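Long-range contact in pectate lyase/Amb allergen (Acidovorax citrulli, PDB 4HWV), which probably cleaves pectate by calcium-dependent beta-elimination, as a secreted member of polysaccharide lyase family 1: residues Trp238-Phe244 with Leu292-His298. Sequence-based numbering, arbitrary orientation.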
ATOM      1  N   TRP A 238      15.888 -19.537  12.806  1.00  3.31           N
ATOM      2  CA  TRP A 238      16.421 -18.215  13.081  1.00  2.47           C
ATOM      3  C   TRP A 238      15.950 -17.263  11.979  1.00  3.05           C
ATOM      4  O   TRP A 238      16.300 -17.430  10.794  1.00  3.97           O
ATOM      5  CB  TRP A 238      17.953 -18.259  13.134  1.00  3.21           C
ATOM      6  CG  TRP A 238      18.585 -16.945  13.534  1.00  3.17           C
ATOM      7  CD1 TRP A 238      18.125 -16.049  14.468  1.00  3.98           C
ATOM      8  CD2 TRP A 238      19.790 -16.379  12.993  1.00  2.62           C
ATOM      9  NE1 TRP A 238      18.982 -14.979  14.553  1.00  3.34           N
ATOM     10  CE2 TRP A 238      20.015 -15.154  13.661  1.00  2.60           C
ATOM     11  CE3 TRP A 238      20.715 -16.798  12.009  1.00  3.84           C
ATOM     12  CZ2 TRP A 238      21.104 -14.323  13.358  1.00  3.43           C
ATOM     13  CZ3 TRP A 238      21.803 -15.972  11.727  1.00  4.14           C
ATOM     14  CH2 TRP A 238      21.975 -14.749  12.381  1.00  4.23           C
ATOM     15  N   ILE A 239      15.126 -16.297  12.385  1.00  3.06           N
ATOM     16  CA  ILE A 239      14.541 -15.328  11.474  1.00  2.84           C
ATOM     17  C   ILE A 239      15.136 -13.991  11.872  1.00  2.81           C
ATOM     18  O   ILE A 239      14.789 -13.430  12.918  1.00  3.15           O
ATOM     19  CB  ILE A 239      13.000 -15.329  11.621  1.00  3.30           C
ATOM     20  CG1 ILE A 239      12.455 -16.694  11.176  1.00  4.15           C
ATOM     21  CG2 ILE A 239      12.373 -14.160  10.868  1.00  4.41           C
ATOM     22  CD1 ILE A 239      11.025 -16.960  11.642  1.00  5.13           C
ATOM     23  N   ASP A 240      16.054 -13.499  11.040  1.00  2.91           N
ATOM     24  CA  ASP A 240      16.904 -12.382  11.431  1.00  3.00           C
ATOM     25  C   ASP A 240      17.030 -11.316  10.339  1.00  3.01           C
ATOM     26  O   ASP A 240      17.265 -11.636   9.168  1.00  3.78           O
ATOM     27  CB  ASP A 240      18.309 -12.921  11.750  1.00  3.73           C
ATOM     28  CG  ASP A 240      19.298 -11.813  12.073  1.00  3.68           C
ATOM     29  OD1 ASP A 240      19.253 -11.251  13.193  1.00  4.40           O
ATOM     30  OD2 ASP A 240      20.124 -11.502  11.181  1.00  4.40           O
ATOM     31  N   HIS A 241      16.901 -10.044  10.718  1.00  2.90           N
ATOM     32  CA  HIS A 241      17.148  -8.953   9.777  1.00  2.73           C
ATOM     33  C   HIS A 241      16.242  -9.025   8.549  1.00  2.68           C
ATOM     34  O   HIS A 241      16.683  -8.808   7.412  1.00  2.99           O
ATOM     35  CB  HIS A 241      18.628  -8.897   9.352  1.00  3.53           C
ATOM     36  CG  HIS A 241      19.514  -8.152  10.302  1.00  3.40           C
ATOM     37  ND1 HIS A 241      20.369  -8.789  11.173  1.00  4.08           N
ATOM     38  CD2 HIS A 241      19.731  -6.823  10.462  1.00  5.13           C
ATOM     39  CE1 HIS A 241      21.069  -7.882  11.840  1.00  5.08           C
ATOM     40  NE2 HIS A 241      20.694  -6.680  11.435  1.00  5.45           N
ATOM     41  N   ASN A 242      14.953  -9.285   8.785  1.00  2.87           N
ATOM     42  CA  ASN A 242      13.951  -9.234   7.720  1.00  3.57           C
ATOM     43  C   ASN A 242      12.976  -8.116   8.031  1.00  3.12           C
ATOM     44  O   ASN A 242      12.935  -7.591   9.156  1.00  3.54           O
ATOM     45  CB  ASN A 242      13.164 -10.548   7.612  1.00  3.44           C
ATOM     46  CG  ASN A 242      14.068 -11.739   7.425  1.00  2.97           C
ATOM     47  OD1 ASN A 242      14.608 -11.953   6.333  1.00  3.89           O
ATOM     48  ND2 ASN A 242      14.244 -12.526   8.492  1.00  3.54           N
ATOM     49  N   THR A 243      12.195  -7.749   7.022  1.00  3.35           N
ATOM     50  CA  THR A 243      11.098  -6.813   7.211  1.00  3.71           C
ATOM     51  C   THR A 243       9.813  -7.536   6.833  1.00  3.55           C
ATOM     52  O   THR A 243       9.809  -8.324   5.886  1.00  4.26           O
ATOM     53  CB  THR A 243      11.329  -5.562   6.352  1.00  3.80           C
ATOM     54  OG1 THR A 243      12.524  -4.929   6.821  1.00  4.33           O
ATOM     55  CG2 THR A 243      10.150  -4.570   6.433  1.00  4.96           C
ATOM     56  N   PHE A 244       8.733  -7.305   7.591  1.00  3.01           N
ATOM     57  CA  PHE A 244       7.437  -7.952   7.355  1.00  3.43           C
ATOM     58  C   PHE A 244       6.354  -6.900   7.468  1.00  2.81           C
ATOM     59  O   PHE A 244       6.381  -6.095   8.396  1.00  3.93           O
ATOM     60  CB  PHE A 244       7.125  -8.971   8.448  1.00  3.76           C
ATOM     61  CG  PHE A 244       8.094 -10.120   8.536  1.00  3.69           C
ATOM     62  CD1 PHE A 244       9.280 -10.007   9.248  1.00  4.22           C
ATOM     63  CD2 PHE A 244       7.766 -11.350   7.982  1.00  3.60           C
ATOM     64  CE1 PHE A 244      10.142 -11.092   9.355  1.00  4.16           C
ATOM     65  CE2 PHE A 244       8.616 -12.429   8.097  1.00  4.94           C
ATOM     66  CZ  PHE A 244       9.808 -12.299   8.770  1.00  4.49           C
ATOM     67  N   LEU A 292      13.445 -14.785  16.664  1.00  3.20           N
ATOM     68  CA  LEU A 292      13.211 -13.690  15.731  1.00  3.10           C
ATOM     69  C   LEU A 292      14.009 -12.492  16.238  1.00  3.05           C
ATOM     70  O   LEU A 292      13.694 -11.944  17.299  1.00  3.88           O
ATOM     71  CB  LEU A 292      11.716 -13.348  15.658  1.00  3.77           C
ATOM     72  CG  LEU A 292      10.822 -14.509  15.239  1.00  4.04           C
ATOM     73  CD1 LEU A 292      10.259 -15.242  16.455  1.00  4.91           C
ATOM     74  CD2 LEU A 292       9.694 -14.015  14.357  1.00  5.63           C
ATOM     75  N   SER A 293      15.054 -12.111  15.503  1.00  3.03           N
ATOM     76  CA  SER A 293      15.983 -11.082  15.952  1.00  3.50           C
ATOM     77  C   SER A 293      16.145  -9.999  14.890  1.00  3.03           C
ATOM     78  O   SER A 293      16.207 -10.289  13.688  1.00  3.47           O
ATOM     79  CB  SER A 293      17.342 -11.709  16.275  1.00  4.40           C
ATOM     80  OG  SER A 293      17.828 -12.468  15.176  1.00  4.80           O
ATOM     81  N   ASN A 294      16.207  -8.749  15.340  1.00  3.48           N
ATOM     82  CA  ASN A 294      16.628  -7.644  14.474  1.00  3.20           C
ATOM     83  C   ASN A 294      15.744  -7.464  13.242  1.00  3.43           C
ATOM     84  O   ASN A 294      16.232  -7.043  12.191  1.00  3.84           O
ATOM     85  CB  ASN A 294      18.093  -7.842  14.034  1.00  4.08           C
ATOM     86  CG  ASN A 294      19.004  -8.144  15.207  1.00  4.26           C
ATOM     87  OD1 ASN A 294      19.011  -7.404  16.196  1.00  5.58           O
ATOM     88  ND2 ASN A 294      19.764  -9.246  15.114  1.00  4.80           N
ATOM     89  N   ASN A 295      14.457  -7.783  13.372  1.00  3.42           N
ATOM     90  CA  ASN A 295      13.504  -7.615  12.263  1.00  3.39           C
ATOM     91  C   ASN A 295      12.705  -6.329  12.421  1.00  3.28           C
ATOM     92  O   ASN A 295      12.605  -5.785  13.520  1.00  4.13           O
ATOM     93  CB  ASN A 295      12.497  -8.776  12.201  1.00  3.47           C
ATOM     94  CG  ASN A 295      13.156 -10.127  12.076  1.00  3.61           C
ATOM     95  OD1 ASN A 295      13.623 -10.505  10.999  1.00  3.90           O
ATOM     96  ND2 ASN A 295      13.171 -10.879  13.164  1.00  3.36           N
ATOM     97  N   HIS A 296      12.146  -5.851  11.312  1.00  3.73           N
ATOM     98  CA  HIS A 296      11.199  -4.746  11.318  1.00  4.13           C
ATOM     99  C   HIS A 296       9.832  -5.300  10.918  1.00  3.93           C
ATOM    100  O   HIS A 296       9.641  -5.703   9.778  1.00  4.77           O
ATOM    101  CB  HIS A 296      11.649  -3.686  10.314  1.00  4.50           C
ATOM    102  CG  HIS A 296      10.769  -2.475  10.271  1.00  4.61           C
ATOM    103  ND1 HIS A 296      10.829  -1.570   9.235  1.00  5.15           N
ATOM    104  CD2 HIS A 296       9.832  -2.005  11.132  1.00  5.12           C
ATOM    105  CE1 HIS A 296       9.981  -0.584   9.466  1.00  5.08           C
ATOM    106  NE2 HIS A 296       9.362  -0.823  10.611  1.00  5.81           N
ATOM    107  N   PHE A 297       8.902  -5.341  11.868  1.00  3.63           N
ATOM    108  CA  PHE A 297       7.538  -5.787  11.607  1.00  3.60           C
ATOM    109  C   PHE A 297       6.654  -4.562  11.632  1.00  4.04           C
ATOM    110  O   PHE A 297       6.675  -3.826  12.611  1.00  5.82           O
ATOM    111  CB  PHE A 297       7.036  -6.719  12.718  1.00  4.37           C
ATOM    112  CG  PHE A 297       7.872  -7.957  12.930  1.00  4.29           C
ATOM    113  CD1 PHE A 297       7.656  -9.105  12.175  1.00  4.78           C
ATOM    114  CD2 PHE A 297       8.861  -7.991  13.907  1.00  4.83           C
ATOM    115  CE1 PHE A 297       8.409 -10.257  12.387  1.00  5.36           C
ATOM    116  CE2 PHE A 297       9.620  -9.148  14.127  1.00  4.99           C
ATOM    117  CZ  PHE A 297       9.389 -10.281  13.367  1.00  4.65           C
ATOM    118  N   HIS A 298       5.874  -4.327  10.584  1.00  3.65           N
ATOM    119  CA  HIS A 298       5.053  -3.116  10.582  1.00  4.62           C
ATOM    120  C   HIS A 298       3.755  -3.278   9.835  1.00  4.48           C
ATOM    121  O   HIS A 298       3.672  -4.050   8.884  1.00  5.58           O
ATOM    122  CB  HIS A 298       5.841  -1.879  10.088  1.00  5.37           C
ATOM    123  CG  HIS A 298       6.240  -1.908   8.634  1.00  5.05           C
ATOM    124  ND1 HIS A 298       5.455  -1.367   7.633  1.00  5.56           N
ATOM    125  CD2 HIS A 298       7.372  -2.349   8.022  1.00  6.30           C
ATOM    126  CE1 HIS A 298       6.077  -1.487   6.473  1.00  6.41           C
ATOM    127  NE2 HIS A 298       7.240  -2.088   6.680  1.00  6.48           N
TER
HETATM  128  O   HOH W   1      12.483  -2.217   7.089  1.00  7.38           O
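Two successive coils of the right-handed parallel beta-helix meet at the same corner, where strand 237-240 turns into 243-245 and, one coil on, strand 290-293 turns into 296-300. Asn242 and Asn295 occupy equivalent places at the bend, side by side, their amide planes only 11° apart, as in an asparagine ladder. Asn295 OD1 accepts from the backbone N of Asn242 at 2.9 Å and, by a longer and more bent bond (140°), from Asn242 ND2. Asn295 ND2 donates one of its hydrogens to Ile239 O from above the carbonyl plane, a second bond to an oxygen already held by Ser293 N. An amide suits this interior place because it both donates and accepts. Asn242 in turn bonds the backbone O of Ile197 and N of Ile200 in the preceding coil, and Asn329 of the next does the like for Leu292 O and Asn295 N.

On the face carrying Asp240 and Ser293, the carboxylate can serve several donors: OD1 accepts from Ser293 OG (2.7 Å), through its anti lone pair, and from Asn294 ND2. The Ser293 hydroxyl, donating there, also accepts from Trp238 NE1. Asp240 OD2 holds His241 ND1 and forms a salt bridge with Arg198; Asn294 CB sits over the imidazole face, 3.7 Å from the centroid.

Inward, the flat rings of Phe244 and Phe297 fill the interior, planes 16° apart but so displaced that they scarcely overlap; Phe202 stacks on Phe244. An asparagine ladder beside an internal aromatic row is characteristic of the pectate lyase beta-helix.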